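Siroheme decarboxylase (Hydrogenobacter thermophilus, PDB 4CH7) catalyses the decarboxylation of siroheme to 12,18-didecarboxysiroheme, a step in the biosynthesis of heme d1. Local coordinates at residues K130-K142 against C262-F276. Residues are numbered along the deposited sequence; the frame is centred on the assembly and turned at random.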
ATOM      1  N   LYS A 130     -10.581  -2.988 -23.976  1.00 52.38           N
ATOM      2  CA  LYS A 130     -11.003  -4.365 -24.216  1.00 60.51           C
ATOM      3  C   LYS A 130     -10.229  -5.372 -23.369  1.00 64.76           C
ATOM      4  O   LYS A 130     -10.822  -6.256 -22.744  1.00 60.01           O
ATOM      5  CB  LYS A 130     -10.873  -4.718 -25.700  1.00 58.69           C
ATOM      6  CG  LYS A 130     -11.603  -5.991 -26.086  1.00 68.01           C
ATOM      7  CD  LYS A 130     -11.688  -6.155 -27.593  1.00 68.54           C
ATOM      8  CE  LYS A 130     -10.365  -6.597 -28.192  1.00 79.73           C
ATOM      9  NZ  LYS A 130     -10.469  -6.785 -29.667  1.00 82.83           N
ATOM     10  N   ASP A 131      -8.909  -5.235 -23.347  1.00 61.33           N
ATOM     11  CA  ASP A 131      -8.065  -6.183 -22.631  1.00 61.33           C
ATOM     12  C   ASP A 131      -7.525  -5.601 -21.332  1.00 54.69           C
ATOM     13  O   ASP A 131      -6.862  -4.561 -21.333  1.00 59.49           O
ATOM     14  CB  ASP A 131      -6.912  -6.651 -23.519  1.00 68.72           C
ATOM     15  CG  ASP A 131      -7.388  -7.418 -24.732  1.00 74.53           C
ATOM     16  OD1 ASP A 131      -8.370  -8.177 -24.609  1.00 67.65           O
ATOM     17  OD2 ASP A 131      -6.780  -7.263 -25.812  1.00 85.97           O
ATOM     18  N   TYR A 132      -7.815  -6.278 -20.225  1.00 50.21           N
ATOM     19  CA  TYR A 132      -7.272  -5.873 -18.933  1.00 45.44           C
ATOM     20  C   TYR A 132      -6.912  -7.064 -18.053  1.00 49.66           C
ATOM     21  O   TYR A 132      -7.363  -8.189 -18.288  1.00 45.89           O
ATOM     22  CB  TYR A 132      -8.222  -4.921 -18.196  1.00 50.43           C
ATOM     23  CG  TYR A 132      -9.592  -5.489 -17.891  1.00 46.46           C
ATOM     24  CD1 TYR A 132      -9.832  -6.191 -16.717  1.00 51.94           C
ATOM     25  CD2 TYR A 132     -10.651  -5.299 -18.766  1.00 54.93           C
ATOM     26  CE1 TYR A 132     -11.083  -6.700 -16.433  1.00 54.53           C
ATOM     27  CE2 TYR A 132     -11.904  -5.803 -18.489  1.00 52.50           C
ATOM     28  CZ  TYR A 132     -12.114  -6.504 -17.322  1.00 51.27           C
ATOM     29  OH  TYR A 132     -13.363  -7.009 -17.047  1.00 57.54           O
ATOM     30  N   LEU A 133      -6.089  -6.807 -17.041  1.00 43.82           N
ATOM     31  CA  LEU A 133      -5.656  -7.850 -16.123  1.00 42.64           C
ATOM     32  C   LEU A 133      -6.087  -7.520 -14.701  1.00 46.28           C
ATOM     33  O   LEU A 133      -6.075  -6.356 -14.292  1.00 43.59           O
ATOM     34  CB  LEU A 133      -4.138  -8.016 -16.180  1.00 50.33           C
ATOM     35  CG  LEU A 133      -3.542  -8.392 -17.533  1.00 51.83           C
ATOM     36  CD1 LEU A 133      -2.031  -8.458 -17.453  1.00 45.27           C
ATOM     37  CD2 LEU A 133      -4.110  -9.712 -18.019  1.00 47.72           C
ATOM     38  N   VAL A 134      -6.481  -8.549 -13.958  1.00 46.42           N
ATOM     39  CA  VAL A 134      -6.831  -8.395 -12.555  1.00 49.61           C
ATOM     40  C   VAL A 134      -5.960  -9.337 -11.733  1.00 43.27           C
ATOM     41  O   VAL A 134      -6.261 -10.529 -11.602  1.00 42.33           O
ATOM     42  CB  VAL A 134      -8.331  -8.659 -12.308  1.00 41.20           C
ATOM     43  CG1 VAL A 134      -8.638  -8.629 -10.823  1.00 45.73           C
ATOM     44  CG2 VAL A 134      -9.172  -7.624 -13.041  1.00 43.39           C
ATOM     45  N   LEU A 135      -4.868  -8.797 -11.196  1.00 43.05           N
ATOM     46  CA  LEU A 135      -3.870  -9.603 -10.501  1.00 43.17           C
ATOM     47  C   LEU A 135      -3.844  -9.298  -9.007  1.00 50.83           C
ATOM     48  O   LEU A 135      -3.661  -8.149  -8.603  1.00 52.20           O
ATOM     49  CB  LEU A 135      -2.481  -9.359 -11.101  1.00 38.95           C
ATOM     50  CG  LEU A 135      -2.391  -9.390 -12.627  1.00 44.22           C
ATOM     51  CD1 LEU A 135      -0.975  -9.098 -13.097  1.00 50.00           C
ATOM     52  CD2 LEU A 135      -2.867 -10.722 -13.166  1.00 42.47           C
ATOM     53  N   ARG A 136      -4.028 -10.329  -8.189  1.00 45.99           N
ATOM     54  CA  ARG A 136      -3.930 -10.171  -6.745  1.00 41.07           C
ATOM     55  C   ARG A 136      -2.581 -10.662  -6.243  1.00 44.69           C
ATOM     56  O   ARG A 136      -2.287 -11.859  -6.279  1.00 40.61           O
ATOM     57  CB  ARG A 136      -5.074 -10.895  -6.039  1.00 44.35           C
ATOM     58  CG  ARG A 136      -6.396 -10.157  -6.145  1.00 43.63           C
ATOM     59  CD  ARG A 136      -7.523 -10.901  -5.459  1.00 51.10           C
ATOM     60  NE  ARG A 136      -8.773 -10.149  -5.529  1.00 42.14           N
ATOM     61  CZ  ARG A 136      -9.579 -10.147  -6.585  1.00 51.08           C
ATOM     62  NH1 ARG A 136      -9.268 -10.851  -7.664  1.00 38.46           N
ATOM     63  NH2 ARG A 136     -10.697  -9.435  -6.571  1.00 42.50           N
ATOM     64  N   VAL A 137      -1.763  -9.725  -5.777  1.00 50.20           N
ATOM     65  CA  VAL A 137      -0.419 -10.036  -5.315  1.00 49.05           C
ATOM     66  C   VAL A 137      -0.330  -9.993  -3.792  1.00 51.25           C
ATOM     67  O   VAL A 137      -1.139  -9.340  -3.131  1.00 53.11           O
ATOM     68  CB  VAL A 137       0.615  -9.068  -5.918  1.00 44.99           C
ATOM     69  CG1 VAL A 137       0.602  -9.156  -7.435  1.00 42.33           C
ATOM     70  CG2 VAL A 137       0.337  -7.639  -5.474  1.00 47.59           C
ATOM     71  N   VAL A 138       0.648 -10.708  -3.246  1.00 46.57           N
ATOM     72  CA  VAL A 138       0.918 -10.692  -1.816  1.00 49.96           C
ATOM     73  C   VAL A 138       2.365 -10.262  -1.621  1.00 51.10           C
ATOM     74  O   VAL A 138       3.261 -10.783  -2.284  1.00 44.91           O
ATOM     75  CB  VAL A 138       0.731 -12.081  -1.191  1.00 42.36           C
ATOM     76  CG1 VAL A 138       0.611 -11.964   0.320  1.00 57.16           C
ATOM     77  CG2 VAL A 138      -0.494 -12.762  -1.770  1.00 69.21           C
ATOM     78  N   ARG A 139       2.596  -9.310  -0.721  1.00 52.31           N
ATOM     79  CA  ARG A 139       3.951  -8.825  -0.468  1.00 58.78           C
ATOM     80  C   ARG A 139       4.822  -9.931   0.111  1.00 56.42           C
ATOM     81  O   ARG A 139       4.402 -10.645   1.021  1.00 61.19           O
ATOM     82  CB  ARG A 139       3.926  -7.639   0.496  1.00 60.68           C
ATOM     83  CG  ARG A 139       4.839  -6.483   0.100  1.00 72.19           C
ATOM     84  CD  ARG A 139       6.082  -6.402   0.967  1.00 78.32           C
ATOM     85  NE  ARG A 139       6.420  -5.012   1.254  1.00 89.69           N
ATOM     86  CZ  ARG A 139       6.156  -4.405   2.407  1.00 91.69           C
ATOM     87  NH1 ARG A 139       5.563  -5.068   3.389  1.00 95.96           N
ATOM     88  NH2 ARG A 139       6.489  -3.134   2.580  1.00 87.59           N
ATOM     89  N   LEU A 140       6.027 -10.081  -0.426  1.00 66.83           N
ATOM     90  CA  LEU A 140       6.988 -11.017   0.143  1.00 74.35           C
ATOM     91  C   LEU A 140       7.831 -10.312   1.197  1.00 78.35           C
ATOM     92  O   LEU A 140       8.904  -9.787   0.899  1.00 78.64           O
ATOM     93  CB  LEU A 140       7.876 -11.646  -0.936  1.00 72.38           C
ATOM     94  CG  LEU A 140       7.242 -12.712  -1.828  1.00 64.58           C
ATOM     95  CD1 LEU A 140       8.292 -13.407  -2.677  1.00 55.46           C
ATOM     96  CD2 LEU A 140       6.502 -13.722  -0.983  1.00 76.87           C
ATOM     97  N   PHE A 141       7.326 -10.286   2.428  1.00 81.02           N
ATOM     98  CA  PHE A 141       8.071  -9.729   3.549  1.00 80.33           C
ATOM     99  C   PHE A 141       8.954 -10.817   4.146  1.00 86.50           C
ATOM    100  O   PHE A 141       8.735 -11.265   5.274  1.00 89.21           O
ATOM    101  CB  PHE A 141       7.122  -9.169   4.609  1.00 73.65           C
ATOM    102  N   LYS A 142       9.943 -11.244   3.365  1.00 89.19           N
ATOM    103  CA  LYS A 142      10.870 -12.291   3.775  1.00 93.62           C
ATOM    104  C   LYS A 142      12.067 -12.341   2.831  1.00 87.94           C
ATOM    105  O   LYS A 142      11.918 -12.225   1.614  1.00 88.20           O
ATOM    106  CB  LYS A 142      10.168 -13.641   3.808  1.00 92.86           C
ATOM    107  N   CYS A 262       9.072  -7.119  -3.100  1.00 53.47           N
ATOM    108  CA  CYS A 262       8.777  -8.308  -3.883  1.00 47.12           C
ATOM    109  C   CYS A 262       7.362  -8.780  -3.577  1.00 54.23           C
ATOM    110  O   CYS A 262       6.906  -8.714  -2.434  1.00 52.10           O
ATOM    111  CB  CYS A 262       9.784  -9.422  -3.596  1.00 54.80           C
ATOM    112  SG  CYS A 262      11.465  -9.046  -4.131  1.00 54.29           S
ATOM    113  N   TYR A 263       6.663  -9.239  -4.610  1.00 49.16           N
ATOM    114  CA  TYR A 263       5.303  -9.728  -4.453  1.00 49.53           C
ATOM    115  C   TYR A 263       5.178 -11.069  -5.149  1.00 47.96           C
ATOM    116  O   TYR A 263       5.966 -11.386  -6.042  1.00 48.82           O
ATOM    117  CB  TYR A 263       4.305  -8.749  -5.070  1.00 44.50           C
ATOM    118  CG  TYR A 263       4.444  -7.327  -4.580  1.00 50.27           C
ATOM    119  CD1 TYR A 263       5.327  -6.447  -5.190  1.00 56.51           C
ATOM    120  CD2 TYR A 263       3.684  -6.858  -3.516  1.00 54.54           C
ATOM    121  CE1 TYR A 263       5.458  -5.148  -4.751  1.00 59.83           C
ATOM    122  CE2 TYR A 263       3.808  -5.557  -3.072  1.00 65.91           C
ATOM    123  CZ  TYR A 263       4.697  -4.707  -3.692  1.00 62.27           C
ATOM    124  OH  TYR A 263       4.826  -3.411  -3.253  1.00 66.98           O
ATOM    125  N   GLN A 264       4.189 -11.857  -4.744  1.00 48.32           N
ATOM    126  CA  GLN A 264       3.907 -13.102  -5.437  1.00 44.56           C
ATOM    127  C   GLN A 264       2.414 -13.262  -5.678  1.00 41.00           C
ATOM    128  O   GLN A 264       1.583 -12.693  -4.963  1.00 40.42           O
ATOM    129  CB  GLN A 264       4.457 -14.301  -4.664  1.00 43.23           C
ATOM    130  CG  GLN A 264       3.800 -14.535  -3.312  1.00 53.21           C
ATOM    131  CD  GLN A 264       4.118 -15.907  -2.756  1.00 59.23           C
ATOM    132  OE1 GLN A 264       4.340 -16.851  -3.512  1.00 58.31           O
ATOM    133  NE2 GLN A 264       4.142 -16.026  -1.433  1.00 62.84           N
ATOM    134  N   ARG A 265       2.088 -14.026  -6.710  1.00 42.68           N
ATOM    135  CA  ARG A 265       0.709 -14.341  -7.027  1.00 44.64           C
ATOM    136  C   ARG A 265       0.694 -15.722  -7.641  1.00 49.40           C
ATOM    137  O   ARG A 265       1.743 -16.346  -7.811  1.00 42.61           O
ATOM    138  CB  ARG A 265       0.144 -13.329  -8.022  1.00 38.01           C
ATOM    139  CG  ARG A 265       0.923 -13.248  -9.330  1.00 38.31           C
ATOM    140  CD  ARG A 265       0.226 -12.345 -10.348  1.00 44.20           C
ATOM    141  NE  ARG A 265      -1.003 -12.934 -10.877  1.00 44.27           N
ATOM    142  CZ  ARG A 265      -1.083 -13.579 -12.038  1.00 44.47           C
ATOM    143  NH1 ARG A 265      -0.008 -13.725 -12.800  1.00 41.10           N
ATOM    144  NH2 ARG A 265      -2.239 -14.084 -12.441  1.00 43.21           N
ATOM    145  N   THR A 266      -0.492 -16.204  -7.980  1.00 40.34           N
ATOM    146  CA  THR A 266      -0.591 -17.450  -8.712  1.00 34.44           C
ATOM    147  C   THR A 266      -0.254 -17.182 -10.169  1.00 38.85           C
ATOM    148  O   THR A 266      -0.213 -16.031 -10.598  1.00 47.65           O
ATOM    149  CB  THR A 266      -2.000 -18.034  -8.629  1.00 40.48           C
ATOM    150  OG1 THR A 266      -1.978 -19.373  -9.129  1.00 43.01           O
ATOM    151  CG2 THR A 266      -2.979 -17.201  -9.442  1.00 39.38           C
ATOM    152  N   THR A 267       0.006 -18.242 -10.926  1.00 43.24           N
ATOM    153  CA  THR A 267       0.153 -18.110 -12.369  1.00 41.04           C
ATOM    154  C   THR A 267      -1.230 -18.185 -12.998  1.00 46.45           C
ATOM    155  O   THR A 267      -2.158 -18.727 -12.396  1.00 47.55           O
ATOM    156  CB  THR A 267       1.039 -19.216 -12.964  1.00 42.26           C
ATOM    157  OG1 THR A 267       0.424 -20.494 -12.756  1.00 54.84           O
ATOM    158  CG2 THR A 267       2.413 -19.208 -12.319  1.00 43.09           C
ATOM    159  N   SER A 268      -1.372 -17.628 -14.196  1.00 49.33           N
ATOM    160  CA  SER A 268      -2.637 -17.697 -14.915  1.00 54.59           C
ATOM    161  C   SER A 268      -2.379 -17.651 -16.414  1.00 61.14           C
ATOM    162  O   SER A 268      -1.293 -17.266 -16.851  1.00 51.62           O
ATOM    163  CB  SER A 268      -3.559 -16.545 -14.510  1.00 49.63           C
ATOM    164  OG  SER A 268      -3.177 -15.335 -15.143  1.00 52.24           O
ATOM    165  N   GLU A 269      -3.377 -18.050 -17.196  1.00 58.33           N
ATOM    166  CA  GLU A 269      -3.270 -18.015 -18.649  1.00 52.93           C
ATOM    167  C   GLU A 269      -3.063 -16.586 -19.143  1.00 56.28           C
ATOM    168  O   GLU A 269      -2.288 -16.344 -20.069  1.00 52.85           O
ATOM    169  CB  GLU A 269      -4.519 -18.626 -19.289  1.00 58.83           C
ATOM    170  CG  GLU A 269      -4.677 -20.124 -19.043  1.00 63.24           C
ATOM    171  CD  GLU A 269      -6.061 -20.640 -19.396  1.00 77.74           C
ATOM    172  OE1 GLU A 269      -6.958 -19.815 -19.671  1.00 64.42           O
ATOM    173  OE2 GLU A 269      -6.249 -21.874 -19.393  1.00 71.31           O
ATOM    174  N   LYS A 270      -3.751 -15.641 -18.506  1.00 42.79           N
ATOM    175  CA  LYS A 270      -3.671 -14.234 -18.886  1.00 48.37           C
ATOM    176  C   LYS A 270      -2.348 -13.569 -18.505  1.00 46.09           C
ATOM    177  O   LYS A 270      -1.951 -12.572 -19.113  1.00 47.25           O
ATOM    178  CB  LYS A 270      -4.844 -13.453 -18.290  1.00 49.47           C
ATOM    179  CG  LYS A 270      -6.172 -13.734 -18.972  1.00 56.59           C
ATOM    180  CD  LYS A 270      -7.321 -13.031 -18.269  1.00 58.83           C
ATOM    181  CE  LYS A 270      -8.624 -13.256 -19.019  1.00 53.01           C
ATOM    182  NZ  LYS A 270      -9.786 -12.640 -18.325  1.00 50.18           N
ATOM    183  N   PHE A 271      -1.669 -14.121 -17.502  1.00 46.22           N
ATOM    184  CA  PHE A 271      -0.394 -13.571 -17.044  1.00 46.03           C
ATOM    185  C   PHE A 271       0.397 -14.644 -16.296  1.00 46.08           C
ATOM    186  O   PHE A 271       0.128 -14.920 -15.128  1.00 46.36           O
ATOM    187  CB  PHE A 271      -0.642 -12.362 -16.139  1.00 49.02           C
ATOM    188  CG  PHE A 271       0.477 -11.360 -16.137  1.00 50.54           C
ATOM    189  CD1 PHE A 271       0.694 -10.544 -17.236  1.00 53.59           C
ATOM    190  CD2 PHE A 271       1.300 -11.223 -15.030  1.00 43.49           C
ATOM    191  CE1 PHE A 271       1.718  -9.610 -17.238  1.00 54.10           C
ATOM    192  CE2 PHE A 271       2.329 -10.292 -15.021  1.00 50.50           C
ATOM    193  CZ  PHE A 271       2.537  -9.485 -16.127  1.00 47.74           C
ATOM    194  N   ARG A 272       1.377 -15.238 -16.974  1.00 44.06           N
ATOM    195  CA  ARG A 272       2.102 -16.392 -16.441  1.00 53.33           C
ATOM    196  C   ARG A 272       3.178 -16.066 -15.402  1.00 48.56           C
ATOM    197  O   ARG A 272       3.819 -16.973 -14.863  1.00 58.46           O
ATOM    198  CB  ARG A 272       2.711 -17.219 -17.578  1.00 57.43           C
ATOM    199  CG  ARG A 272       1.958 -18.514 -17.859  1.00 75.99           C
ATOM    200  CD  ARG A 272       1.206 -18.470 -19.178  1.00 73.15           C
ATOM    201  NE  ARG A 272       2.077 -18.735 -20.319  1.00 92.76           N
ATOM    202  CZ  ARG A 272       1.639 -18.988 -21.549  1.00 95.22           C
ATOM    203  NH1 ARG A 272       0.338 -19.014 -21.798  1.00 91.95           N
ATOM    204  NH2 ARG A 272       2.501 -19.220 -22.531  1.00 96.49           N
ATOM    205  N   TYR A 273       3.370 -14.785 -15.112  1.00 48.12           N
ATOM    206  CA  TYR A 273       4.374 -14.382 -14.131  1.00 51.59           C
ATOM    207  C   TYR A 273       3.813 -14.426 -12.709  1.00 46.37           C
ATOM    208  O   TYR A 273       2.784 -13.811 -12.419  1.00 50.19           O
ATOM    209  CB  TYR A 273       4.912 -12.989 -14.459  1.00 46.42           C
ATOM    210  CG  TYR A 273       5.343 -12.832 -15.902  1.00 48.07           C
ATOM    211  CD1 TYR A 273       6.563 -13.325 -16.342  1.00 56.47           C
ATOM    212  CD2 TYR A 273       4.530 -12.185 -16.820  1.00 47.16           C
ATOM    213  CE1 TYR A 273       6.956 -13.182 -17.660  1.00 51.57           C
ATOM    214  CE2 TYR A 273       4.913 -12.036 -18.136  1.00 47.02           C
ATOM    215  CZ  TYR A 273       6.126 -12.536 -18.553  1.00 60.11           C
ATOM    216  OH  TYR A 273       6.510 -12.389 -19.868  1.00 58.36           O
ATOM    217  N   ASN A 274       4.495 -15.154 -11.829  1.00 43.17           N
ATOM    218  CA  ASN A 274       4.043 -15.318 -10.451  1.00 45.65           C
ATOM    219  C   ASN A 274       4.928 -14.598  -9.430  1.00 48.70           C
ATOM    220  O   ASN A 274       4.566 -14.484  -8.255  1.00 45.70           O
ATOM    221  CB  ASN A 274       3.922 -16.804 -10.095  1.00 43.58           C
ATOM    222  CG  ASN A 274       5.212 -17.572 -10.333  1.00 57.81           C
ATOM    223  OD1 ASN A 274       6.032 -17.188 -11.162  1.00 53.39           O
ATOM    224  ND2 ASN A 274       5.390 -18.672  -9.607  1.00 53.15           N
ATOM    225  N   LEU A 275       6.090 -14.119  -9.871  1.00 46.96           N
ATOM    226  CA  LEU A 275       6.972 -13.357  -8.987  1.00 49.29           C
ATOM    227  C   LEU A 275       7.193 -11.935  -9.490  1.00 40.02           C
ATOM    228  O   LEU A 275       7.654 -11.726 -10.614  1.00 45.31           O
ATOM    229  CB  LEU A 275       8.314 -14.068  -8.787  1.00 48.14           C
ATOM    230  CG  LEU A 275       9.303 -13.365  -7.854  1.00 48.08           C
ATOM    231  CD1 LEU A 275       8.665 -13.076  -6.513  1.00 50.03           C
ATOM    232  CD2 LEU A 275      10.551 -14.199  -7.668  1.00 56.07           C
ATOM    233  N   PHE A 276       6.848 -10.963  -8.648  1.00 41.46           N
ATOM    234  CA  PHE A 276       7.035  -9.553  -8.970  1.00 45.96           C
ATOM    235  C   PHE A 276       8.160  -8.996  -8.106  1.00 43.97           C
ATOM    236  O   PHE A 276       8.217  -9.266  -6.904  1.00 39.97           O
ATOM    237  CB  PHE A 276       5.754  -8.752  -8.712  1.00 45.34           C
ATOM    238  CG  PHE A 276       4.633  -9.034  -9.688  1.00 53.74           C
ATOM    239  CD1 PHE A 276       4.535 -10.255 -10.350  1.00 52.46           C
ATOM    240  CD2 PHE A 276       3.672  -8.064  -9.941  1.00 59.37           C
ATOM    241  CE1 PHE A 276       3.500 -10.507 -11.242  1.00 50.38           C
ATOM    242  CE2 PHE A 276       2.634  -8.305 -10.833  1.00 45.63           C
ATOM    243  CZ  PHE A 276       2.549  -9.530 -11.483  1.00 42.54           C
TER
HETATM  244  O   HOH W   1      -3.546 -12.942  -9.490  1.00 40.46           O
HETATM  245  O   HOH W   2      -2.908 -14.434  -6.946  1.00 51.02           O
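Leu-135 divides its two methyls between a charged group and aromatic rings. CD2 lies over one face of the Arg-265 guanidinium, 3.5 Å from NH2, while CD1 makes an off-centre CH-pi contact with the Phe-271 ring and meets the edge of Phe-276, 3.9 Å from its CZ. In-plane bonds fix the rotation of the guanidinium: NH1 donates to Phe-271 O (2.6 Å) and NH2 to Ser-268 OG, and a water accepting from NE also accepts from Arg-136 N. NH1 donates too, out of plane, to Tyr-273 O, gathering the chain between Arg-265 and Tyr-273 round one arginine, bent at chi3 (-71°). Strands 132-139 and 259-264 are antiparallel neighbours in the barrel that unites two AsnC-like ligand-binding domains. The ladder bonds pair Val-138 with Gln-264, N to O in both directions, before Leu-140 N reaches Cys-262 O at 2.6 Å. Just before the ladder, Val-137 CG1 sits over one face of the Phe-276 ring. Leu-140 holds CG opposite its carbonyl carbon (chi1 -74°), which brings CD2 to 3.3 Å from Gln-264 NE2 and CD1 against Leu-275 CD1. Arg-139 CG meets Tyr-263 CE2 at 3.5 Å, while Arg-139 NE is hydrogen-bonded to His-261 ND1; the tyrosine side chain is about 7 Å from that of His-93, the inferred active-site residue.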